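Conserved protein (Methanothermobacter thermautotrophicus, PDB 1T57) is of unknown function but binds flavin mononucleotide and magnesium ions, using an alpha/beta domain related to the C-terminal domain of pyruvate kinase. Local coordinates at residues V79-G84 with G111-S116; E166-I171 with L184-M189; T180-T185 with L195-V200. One frame throughout, in Å; residues are numbered along the deposited sequence.

Interaction 1. Residues V79-G84 with G111-S116. With FMN (flavin mononucleotide), chain E.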
loop_
_atom_site.group_PDB
_atom_site.type_symbol
_atom_site.label_atom_id
_atom_site.label_comp_id
_atom_site.label_asym_id
_atom_site.label_seq_id
_atom_site.Cartn_x
_atom_site.Cartn_y
_atom_site.Cartn_z
ATOM N N VAL A 79 17.350 17.224 -18.500
ATOM C CA VAL A 79 15.938 17.069 -18.202
ATOM C C VAL A 79 15.556 18.208 -17.263
ATOM O O VAL A 79 16.255 18.508 -16.300
ATOM C CB VAL A 79 15.570 15.683 -17.550
ATOM C CG1 VAL A 79 16.611 14.638 -17.895
ATOM C CG2 VAL A 79 15.377 15.807 -16.062
ATOM N N THR A 80 14.464 18.878 -17.584
ATOM C CA THR A 80 13.983 19.963 -16.753
ATOM C C THR A 80 12.791 19.432 -15.952
ATOM O O THR A 80 12.476 18.232 -16.019
ATOM C CB THR A 80 13.549 21.153 -17.628
ATOM O OG1 THR A 80 12.707 22.021 -16.873
ATOM C CG2 THR A 80 12.804 20.661 -18.856
ATOM N N HIS A 81 12.147 20.311 -15.184
ATOM C CA HIS A 81 10.970 19.929 -14.403
ATOM C C HIS A 81 9.788 19.666 -15.328
ATOM O O HIS A 81 9.758 20.169 -16.455
ATOM C CB HIS A 81 10.601 21.048 -13.444
ATOM C CG HIS A 81 11.348 21.002 -12.153
ATOM N ND1 HIS A 81 11.307 22.029 -11.236
ATOM C CD2 HIS A 81 12.149 20.053 -11.621
ATOM C CE1 HIS A 81 12.057 21.713 -10.195
ATOM N NE2 HIS A 81 12.579 20.520 -10.402
ATOM N N HIS A 82 8.814 18.887 -14.862
ATOM C CA HIS A 82 7.647 18.583 -15.686
ATOM C C HIS A 82 6.773 19.818 -15.670
ATOM O O HIS A 82 6.865 20.616 -14.750
ATOM C CB HIS A 82 6.858 17.393 -15.133
ATOM C CG HIS A 82 6.080 17.687 -13.882
ATOM N ND1 HIS A 82 6.591 17.474 -12.618
ATOM C CD2 HIS A 82 4.802 18.098 -13.707
ATOM C CE1 HIS A 82 5.656 17.734 -11.717
ATOM N NE2 HIS A 82 4.562 18.115 -12.352
ATOM N N ALA A 83 5.940 19.974 -16.690
ATOM C CA ALA A 83 5.047 21.114 -16.778
ATOM C C ALA A 83 4.055 20.964 -15.644
ATOM O O ALA A 83 3.530 19.876 -15.416
ATOM C CB ALA A 83 4.317 21.111 -18.117
ATOM N N GLY A 84 3.805 22.042 -14.916
ATOM C CA GLY A 84 2.866 21.952 -13.822
ATOM C C GLY A 84 3.545 21.752 -12.488
ATOM O O GLY A 84 2.871 21.714 -11.459
ATOM N N GLY A 111 9.177 15.552 -18.708
ATOM C CA GLY A 111 8.116 14.576 -18.546
ATOM C C GLY A 111 7.836 14.354 -17.076
ATOM O O GLY A 111 8.629 14.766 -16.229
ATOM N N SER A 112 6.712 13.729 -16.752
ATOM C CA SER A 112 6.397 13.491 -15.349
ATOM C C SER A 112 7.608 12.842 -14.662
ATOM O O SER A 112 8.232 11.945 -15.225
ATOM C CB SER A 112 5.148 12.613 -15.251
ATOM O OG SER A 112 5.384 11.381 -15.859
ATOM N N HIS A 113 7.953 13.333 -13.473
ATOM C CA HIS A 113 9.108 12.860 -12.673
ATOM C C HIS A 113 9.062 11.385 -12.263
ATOM O O HIS A 113 8.135 10.958 -11.569
ATOM C CB HIS A 113 9.236 13.700 -11.406
ATOM C CG HIS A 113 9.536 15.141 -11.665
ATOM N ND1 HIS A 113 9.702 16.053 -10.645
ATOM C CD2 HIS A 113 9.730 15.822 -12.820
ATOM C CE1 HIS A 113 9.992 17.233 -11.161
ATOM N NE2 HIS A 113 10.018 17.120 -12.476
ATOM N N ALA A 114 10.104 10.640 -12.634
ATOM C CA ALA A 114 10.166 9.198 -12.386
ATOM C C ALA A 114 10.011 8.660 -10.965
ATOM O O ALA A 114 9.443 7.590 -10.793
ATOM C CB ALA A 114 11.458 8.604 -13.026
ATOM N N LEU A 115 10.484 9.381 -9.951
ATOM C CA LEU A 115 10.364 8.876 -8.578
ATOM C C LEU A 115 9.263 9.437 -7.705
ATOM O O LEU A 115 9.361 9.399 -6.489
ATOM C CB LEU A 115 11.700 9.006 -7.842
ATOM C CG LEU A 115 12.815 8.115 -8.446
ATOM C CD1 LEU A 115 14.112 8.241 -7.604
ATOM C CD2 LEU A 115 12.342 6.655 -8.516
ATOM N N SER A 116 8.210 9.927 -8.347
ATOM C CA SER A 116 7.035 10.490 -7.684
ATOM C C SER A 116 5.860 10.144 -8.627
ATOM O O SER A 116 4.971 9.399 -8.279
ATOM C CB SER A 116 7.194 12.018 -7.548
ATOM O OG SER A 116 7.538 12.611 -8.806
HETATM N N1 FMN E . 16.359 19.374 -6.645
HETATM C C2 FMN E . 16.211 18.975 -5.322
HETATM O O2 FMN E . 16.865 19.503 -4.442
HETATM N N3 FMN E . 15.469 17.890 -4.944
HETATM C C4 FMN E . 14.666 17.260 -5.860
HETATM O O4 FMN E . 14.094 16.211 -5.535
HETATM C C4A FMN E . 14.815 17.617 -7.203
HETATM N N5 FMN E . 14.071 16.974 -8.166
HETATM C C5A FMN E . 14.432 17.137 -9.483
HETATM C C6 FMN E . 13.683 16.466 -10.435
HETATM C C7 FMN E . 13.897 16.674 -11.769
HETATM C C7M FMN E . 12.987 15.955 -12.711
HETATM C C8 FMN E . 14.497 17.865 -12.159
HETATM C C8M FMN E . 14.646 18.213 -13.630
HETATM C C9 FMN E . 15.231 18.576 -11.211
HETATM C C9A FMN E . 15.291 18.168 -9.875
HETATM N N10 FMN E . 15.830 19.014 -8.895
HETATM C C10 FMN E . 15.719 18.627 -7.583
HETATM C "C1'" FMN E . 16.738 20.177 -9.228
HETATM C "C2'" FMN E . 18.077 19.649 -9.662
HETATM O "O2'" FMN E . 18.550 18.744 -8.656
HETATM C "C3'" FMN E . 19.087 20.767 -9.791
HETATM O "O3'" FMN E . 19.179 21.491 -8.602
HETATM C "C4'" FMN E . 19.133 21.645 -11.054
HETATM O "O4'" FMN E . 20.336 22.362 -10.912
HETATM C "C5'" FMN E . 18.217 22.814 -11.343
HETATM O "O5'" FMN E . 18.839 23.396 -12.467
HETATM P P FMN E . 19.275 24.925 -12.709
HETATM O O1P FMN E . 19.548 25.055 -14.168
HETATM O O2P FMN E . 20.528 25.331 -11.908
HETATM O O3P FMN E . 18.070 25.786 -12.307
#

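Interaction 2. Residues E166-I171 with L184-M189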
loop_
_atom_site.group_PDB
_atom_site.type_symbol
_atom_site.label_atom_id
_atom_site.label_comp_id
_atom_site.label_asym_id
_atom_site.label_seq_id
_atom_site.Cartn_x
_atom_site.Cartn_y
_atom_site.Cartn_z
ATOM N N GLU A 166 25.118 0.549 -21.156
ATOM C CA GLU A 166 26.407 0.937 -20.599
ATOM C C GLU A 166 26.386 1.956 -19.450
ATOM O O GLU A 166 25.338 2.292 -18.914
ATOM C CB GLU A 166 27.280 1.460 -21.738
ATOM C CG GLU A 166 26.544 2.433 -22.634
ATOM C CD GLU A 166 27.185 2.620 -24.014
ATOM O OE1 GLU A 166 28.196 3.351 -24.123
ATOM O OE2 GLU A 166 26.679 2.024 -24.994
ATOM N N GLU A 167 27.568 2.437 -19.082
ATOM C CA GLU A 167 27.690 3.378 -17.993
ATOM C C GLU A 167 27.446 4.804 -18.432
ATOM O O GLU A 167 27.708 5.165 -19.575
ATOM C CB GLU A 167 29.059 3.256 -17.337
ATOM C CG GLU A 167 29.323 1.870 -16.803
ATOM C CD GLU A 167 30.546 1.811 -15.910
ATOM O OE1 GLU A 167 31.450 2.666 -16.053
ATOM O OE2 GLU A 167 30.609 0.895 -15.068
ATOM N N VAL A 168 26.945 5.601 -17.493
ATOM C CA VAL A 168 26.599 6.993 -17.713
ATOM C C VAL A 168 26.927 7.796 -16.454
ATOM O O VAL A 168 26.990 7.239 -15.352
ATOM C CB VAL A 168 25.069 7.135 -17.983
ATOM C CG1 VAL A 168 24.717 8.573 -18.265
ATOM C CG2 VAL A 168 24.648 6.237 -19.132
ATOM N N ILE A 169 27.143 9.095 -16.604
ATOM C CA ILE A 169 27.427 9.925 -15.439
ATOM C C ILE A 169 26.149 10.726 -15.201
ATOM O O ILE A 169 25.720 11.440 -16.100
ATOM C CB ILE A 169 28.604 10.903 -15.705
ATOM C CG1 ILE A 169 29.880 10.112 -16.072
ATOM C CG2 ILE A 169 28.827 11.789 -14.487
ATOM C CD1 ILE A 169 31.041 10.193 -15.033
ATOM N N ALA A 170 25.540 10.586 -14.018
ATOM C CA ALA A 170 24.302 11.303 -13.672
ATOM C C ALA A 170 24.621 12.485 -12.760
ATOM O O ALA A 170 25.369 12.334 -11.812
ATOM C CB ALA A 170 23.328 10.359 -12.978
ATOM N N ILE A 171 24.029 13.645 -13.041
ATOM C CA ILE A 171 24.297 14.881 -12.282
ATOM C C ILE A 171 23.058 15.560 -11.696
ATOM O O ILE A 171 22.093 15.891 -12.397
ATOM C CB ILE A 171 25.052 15.918 -13.203
ATOM C CG1 ILE A 171 26.437 15.359 -13.577
ATOM C CG2 ILE A 171 25.195 17.265 -12.526
ATOM C CD1 ILE A 171 27.046 15.901 -14.912
ATOM N N LEU A 184 26.717 5.453 -13.089
ATOM C CA LEU A 184 25.774 4.362 -12.989
ATOM C C LEU A 184 25.338 3.835 -14.328
ATOM O O LEU A 184 25.689 4.372 -15.391
ATOM C CB LEU A 184 24.548 4.847 -12.211
ATOM C CG LEU A 184 23.908 6.135 -12.766
ATOM C CD1 LEU A 184 23.285 5.889 -14.167
ATOM C CD2 LEU A 184 22.851 6.657 -11.786
ATOM N N THR A 185 24.547 2.779 -14.257
ATOM C CA THR A 185 24.001 2.140 -15.437
ATOM C C THR A 185 22.490 2.275 -15.304
ATOM O O THR A 185 21.864 1.647 -14.440
ATOM C CB THR A 185 24.389 0.629 -15.511
ATOM O OG1 THR A 185 25.791 0.494 -15.790
ATOM C CG2 THR A 185 23.608 -0.065 -16.603
ATOM N N PRO A 186 21.881 3.112 -16.148
ATOM C CA PRO A 186 20.432 3.283 -16.068
ATOM C C PRO A 186 19.681 1.980 -16.257
ATOM O O PRO A 186 20.267 0.930 -16.586
ATOM C CB PRO A 186 20.144 4.274 -17.191
ATOM C CG PRO A 186 21.390 5.121 -17.196
ATOM C CD PRO A 186 22.466 4.067 -17.106
ATOM N N ALA A 187 18.371 2.075 -16.080
ATOM C CA ALA A 187 17.473 0.955 -16.235
ATOM C C ALA A 187 16.100 1.556 -16.521
ATOM O O ALA A 187 15.825 2.677 -16.131
ATOM C CB ALA A 187 17.441 0.126 -14.929
ATOM N N HIS A 188 15.237 0.821 -17.197
ATOM C CA HIS A 188 13.901 1.318 -17.478
ATOM C C HIS A 188 12.976 1.235 -16.274
ATOM O O HIS A 188 13.295 0.591 -15.277
ATOM C CB HIS A 188 13.308 0.540 -18.633
ATOM C CG HIS A 188 14.085 0.678 -19.900
ATOM N ND1 HIS A 188 14.198 1.875 -20.572
ATOM C CD2 HIS A 188 14.852 -0.208 -20.577
ATOM C CE1 HIS A 188 15.012 1.724 -21.599
ATOM N NE2 HIS A 188 15.423 0.469 -21.623
HETATM N N MSE A 189 11.836 1.905 -16.375
HETATM C CA MSE A 189 10.847 1.913 -15.303
HETATM C C MSE A 189 10.340 0.499 -15.017
HETATM O O MSE A 189 10.056 0.167 -13.879
HETATM C CB MSE A 189 9.639 2.782 -15.679
HETATM C CG MSE A 189 8.934 2.294 -16.911
HETATM SE SE MSE A 189 7.142 2.981 -17.263
HETATM C CE MSE A 189 6.067 1.436 -16.804
#

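Interaction 3. Residues T180-T185 with L195-V200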
loop_
_atom_site.group_PDB
_atom_site.type_symbol
_atom_site.label_atom_id
_atom_site.label_comp_id
_atom_site.label_asym_id
_atom_site.label_seq_id
_atom_site.Cartn_x
_atom_site.Cartn_y
_atom_site.Cartn_z
ATOM N N THR A 180 25.848 16.763 -6.741
ATOM C CA THR A 180 25.952 15.314 -6.734
ATOM C C THR A 180 26.120 14.762 -8.126
ATOM O O THR A 180 25.403 15.140 -9.047
ATOM C CB THR A 180 24.718 14.646 -6.160
ATOM O OG1 THR A 180 24.448 15.162 -4.858
ATOM C CG2 THR A 180 24.953 13.155 -6.076
ATOM N N ALA A 181 27.067 13.859 -8.302
ATOM C CA ALA A 181 27.275 13.268 -9.620
ATOM C C ALA A 181 27.577 11.826 -9.359
ATOM O O ALA A 181 28.378 11.512 -8.488
ATOM C CB ALA A 181 28.436 13.932 -10.342
ATOM N N LEU A 182 26.937 10.951 -10.116
ATOM C CA LEU A 182 27.118 9.522 -9.935
ATOM C C LEU A 182 27.512 8.823 -11.229
ATOM O O LEU A 182 27.287 9.354 -12.309
ATOM C CB LEU A 182 25.818 8.916 -9.378
ATOM C CG LEU A 182 25.665 8.611 -7.876
ATOM C CD1 LEU A 182 26.052 9.760 -6.994
ATOM C CD2 LEU A 182 24.218 8.265 -7.632
ATOM N N VAL A 183 28.131 7.651 -11.100
ATOM C CA VAL A 183 28.502 6.833 -12.243
ATOM C C VAL A 183 27.594 5.622 -12.120
ATOM O O VAL A 183 27.657 4.853 -11.159
ATOM C CB VAL A 183 29.953 6.408 -12.184
ATOM C CG1 VAL A 183 30.205 5.272 -13.151
ATOM C CG2 VAL A 183 30.821 7.596 -12.543
ATOM N N LEU A 184 26.717 5.453 -13.089
ATOM C CA LEU A 184 25.774 4.362 -12.989
ATOM C C LEU A 184 25.338 3.835 -14.328
ATOM O O LEU A 184 25.689 4.372 -15.391
ATOM C CB LEU A 184 24.548 4.847 -12.211
ATOM C CG LEU A 184 23.908 6.135 -12.766
ATOM C CD1 LEU A 184 23.285 5.889 -14.167
ATOM C CD2 LEU A 184 22.851 6.657 -11.786
ATOM N N THR A 185 24.547 2.779 -14.257
ATOM C CA THR A 185 24.001 2.140 -15.437
ATOM C C THR A 185 22.490 2.275 -15.304
ATOM O O THR A 185 21.864 1.647 -14.440
ATOM C CB THR A 185 24.389 0.629 -15.511
ATOM O OG1 THR A 185 25.791 0.494 -15.790
ATOM C CG2 THR A 185 23.608 -0.065 -16.603
ATOM N N LEU A 195 18.817 -0.982 -11.850
ATOM C CA LEU A 195 19.657 0.207 -11.938
ATOM C C LEU A 195 20.849 -0.000 -11.029
ATOM O O LEU A 195 20.694 -0.398 -9.887
ATOM C CB LEU A 195 18.873 1.439 -11.514
ATOM C CG LEU A 195 19.595 2.733 -11.861
ATOM C CD1 LEU A 195 18.557 3.827 -12.133
ATOM C CD2 LEU A 195 20.566 3.102 -10.729
ATOM N N ARG A 196 22.042 0.265 -11.538
ATOM C CA ARG A 196 23.232 0.024 -10.738
ATOM C C ARG A 196 24.026 1.288 -10.491
ATOM O O ARG A 196 24.319 2.043 -11.431
ATOM C CB ARG A 196 24.150 -1.039 -11.404
ATOM C CG ARG A 196 23.515 -2.421 -11.651
ATOM C CD ARG A 196 22.989 -3.034 -10.315
ATOM N NE ARG A 196 24.016 -3.083 -9.263
ATOM C CZ ARG A 196 23.759 -3.297 -7.963
ATOM N NH1 ARG A 196 22.512 -3.485 -7.545
ATOM N NH2 ARG A 196 24.738 -3.301 -7.069
ATOM N N ILE A 197 24.368 1.513 -9.221
ATOM C CA ILE A 197 25.151 2.666 -8.861
ATOM C C ILE A 197 26.586 2.183 -8.683
ATOM O O ILE A 197 26.885 1.383 -7.800
ATOM C CB ILE A 197 24.592 3.327 -7.588
ATOM C CG1 ILE A 197 23.211 3.913 -7.916
ATOM C CG2 ILE A 197 25.550 4.415 -7.091
ATOM C CD1 ILE A 197 22.572 4.682 -6.795
ATOM N N HIS A 198 27.464 2.693 -9.532
ATOM C CA HIS A 198 28.876 2.304 -9.529
ATOM C C HIS A 198 29.872 3.170 -8.719
ATOM O O HIS A 198 30.546 2.667 -7.815
ATOM C CB HIS A 198 29.333 2.175 -10.989
ATOM C CG HIS A 198 28.512 1.210 -11.798
ATOM N ND1 HIS A 198 28.115 1.473 -13.091
ATOM C CD2 HIS A 198 28.058 -0.036 -11.511
ATOM C CE1 HIS A 198 27.456 0.431 -13.572
ATOM N NE2 HIS A 198 27.406 -0.496 -12.634
ATOM N N GLU A 199 29.956 4.465 -9.026
ATOM C CA GLU A 199 30.865 5.371 -8.312
ATOM C C GLU A 199 30.219 6.700 -7.941
ATOM O O GLU A 199 29.377 7.227 -8.673
ATOM C CB GLU A 199 32.096 5.676 -9.174
ATOM C CG GLU A 199 33.031 4.518 -9.389
ATOM C CD GLU A 199 34.013 4.784 -10.516
ATOM O OE1 GLU A 199 34.503 5.923 -10.634
ATOM O OE2 GLU A 199 34.310 3.845 -11.282
ATOM N N VAL A 200 30.618 7.254 -6.801
ATOM C CA VAL A 200 30.094 8.552 -6.389
ATOM C C VAL A 200 31.228 9.560 -6.621
ATOM O O VAL A 200 32.180 9.624 -5.846
ATOM C CB VAL A 200 29.678 8.556 -4.906
ATOM C CG1 VAL A 200 29.059 9.922 -4.534
ATOM C CG2 VAL A 200 28.701 7.432 -4.642
#

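Interaction 1. Residues V79-G84 with G111-S116
His82 and His113 meet as a T-shaped (edge-to-face) pair and, together with His81, form an aromatic cluster against the methylated end of the FMN ring system. The loops that carry them follow the neighbouring parallel strands 75-79 and 107-109, so the cluster lies at the C-terminal ends of these strands and forms part of the flavin pocket. The planes of His82 and His113 stand at 85° with centroids 4.7 Å apart, and ND1 of His82 sits over the centre of one face of His113. The opposite face receives the flavin methyl C7M, displaced toward the rim and 3.2 Å from His113 NE2. That ring thus lies between an imidazole edge and a methyl group. Its rotation is steadied by a hydrogen bond from the backbone N of His82 to NE2 of His113, 3.2 Å long, whose donor is tilted 31° out of the ring plane.

With CG between the backbone N and the carbonyl carbon (chi1 73°), the His82 ring brings ND1 to the face of His113, while its CB rests 3.4 Å from the carbonyl O of Gly111. His82 also packs on Asn190 of the second subunit. The third histidine, His81, gives its ND1 end to Glu92 and turns an edge to the flavin, with its CD2 3.3 Å from FMN C8 and 3.6 Å from CE1 of His113.

Interaction 2. Residues E166-I171 with L184-M189
Val168 and Leu184 face each other as an antiparallel hydrogen-bonded pair, CA atoms 5.5 Å apart, where strand 168-172 begins and strand 180-185 runs out at the open end of their beta hairpin. Both backbone bonds of the pair are made: Val168 N reaches Leu184 O at 2.7 Å with a bend at the hydrogen (149°), while Leu184 N reaches Val168 O at 2.9 Å almost straight (171°). The same Leu184 carbonyl O also takes a CA-H...O contact from CA of Glu167, 3.4 Å away, just before the strand starts.

The side chains of Val168, Ala170 and Leu184 lie on the sheet face covered by helix 144-158, where Ala170 touches Cys149 and Leu184 touches Ala153. Leu184 holds its CG between its own backbone N and carbonyl carbon (chi1 53°), and from there the CD2 branch reaches across to CB of Ala170 at 3.9 Å. Val168 works in the other direction along the hairpin: its CG2 meets the Pro186 ring at CD, 3.7 Å away, the two side chains crossing at about a right angle. Pro186 in turn packs on Ala153 of the same helix.

At the margin Glu167 lays its CG 3.9 Å from OG1 of Thr185, a contact of its aliphatic part; its carboxylate goes on to a salt bridge with Arg205 of the third subunit. The chemistry is thus divided. Methyl and ring carbons of Ala170, Leu184 and Pro186 pack the hairpin against the helix, two backbone bonds fix the register at its end, and the acidic group beside it is turned toward the subunit interface.

Interaction 3. Residues T180-T185 with L195-V200
The imidazole of His198 turns an edge toward the side chain of Thr185, and the carbonyl O of Arg196, two residues earlier on the same strand, lies over the centre of one face; the ring is probably turned over in the model, and the close approach of its edge to Thr185 is doubtful in detail. It stands at a classic beta bulge in the antiparallel hairpin of strands 180-185 and 196-204, where His198 and Glu199 together face Val183. One carbonyl serves both: Val183 O accepts His198 N at 2.7 Å and Glu199 N at 3.2 Å, the latter on a lone pair in the carbonyl plane. Val183 N returns a bond to Glu199 O, 2.8 Å. Past the bulge the pairing resumes one residue out of step, with Thr185 N on Arg196 O at 2.9 Å and Arg196 N on Thr185 O.

Val183 spans the bulge with its methyls. CG1, set anti to the backbone N (chi1 164°), approaches CB of His198, while CG2 lies alongside CB of Glu199. The Glu199 carboxylate forms salt bridges with Lys23 and Arg46 of its own chain and with Arg205 of the third subunit. Arg196 hydrogen-bonds Pro206 O and Arg140 O of that subunit, its side chain about 4 Å from a bound magnesium ion. On the other face of the sheet Leu182 divides its branches, CD2 lying 4.0 Å from CD1 of Ile197 and CD1 lying 3.9 Å from CG1 of Val200.

Interactions 2 and 3 are two sides of one strand: 180-185 pairs with 168-172 on one side and with 196-204 on the other. The centres of the two interactions are about 7 Å apart, and they share Leu184 and Thr185. Ala170 O to Leu182 N, 2.7 Å and probably a hydrogen bond, carries the sheet from one contact to the other. Interaction 1 stands apart, its centre about 17 Å from that of interaction 2 and about 20 Å from that of interaction 3. It lines the FMN pocket directly, whereas the side chains of Ala170 and Ala181 are each about 11 Å from the flavin. Interactions 1 and 2 both touch the second subunit; interactions 2 and 3 both reach the third.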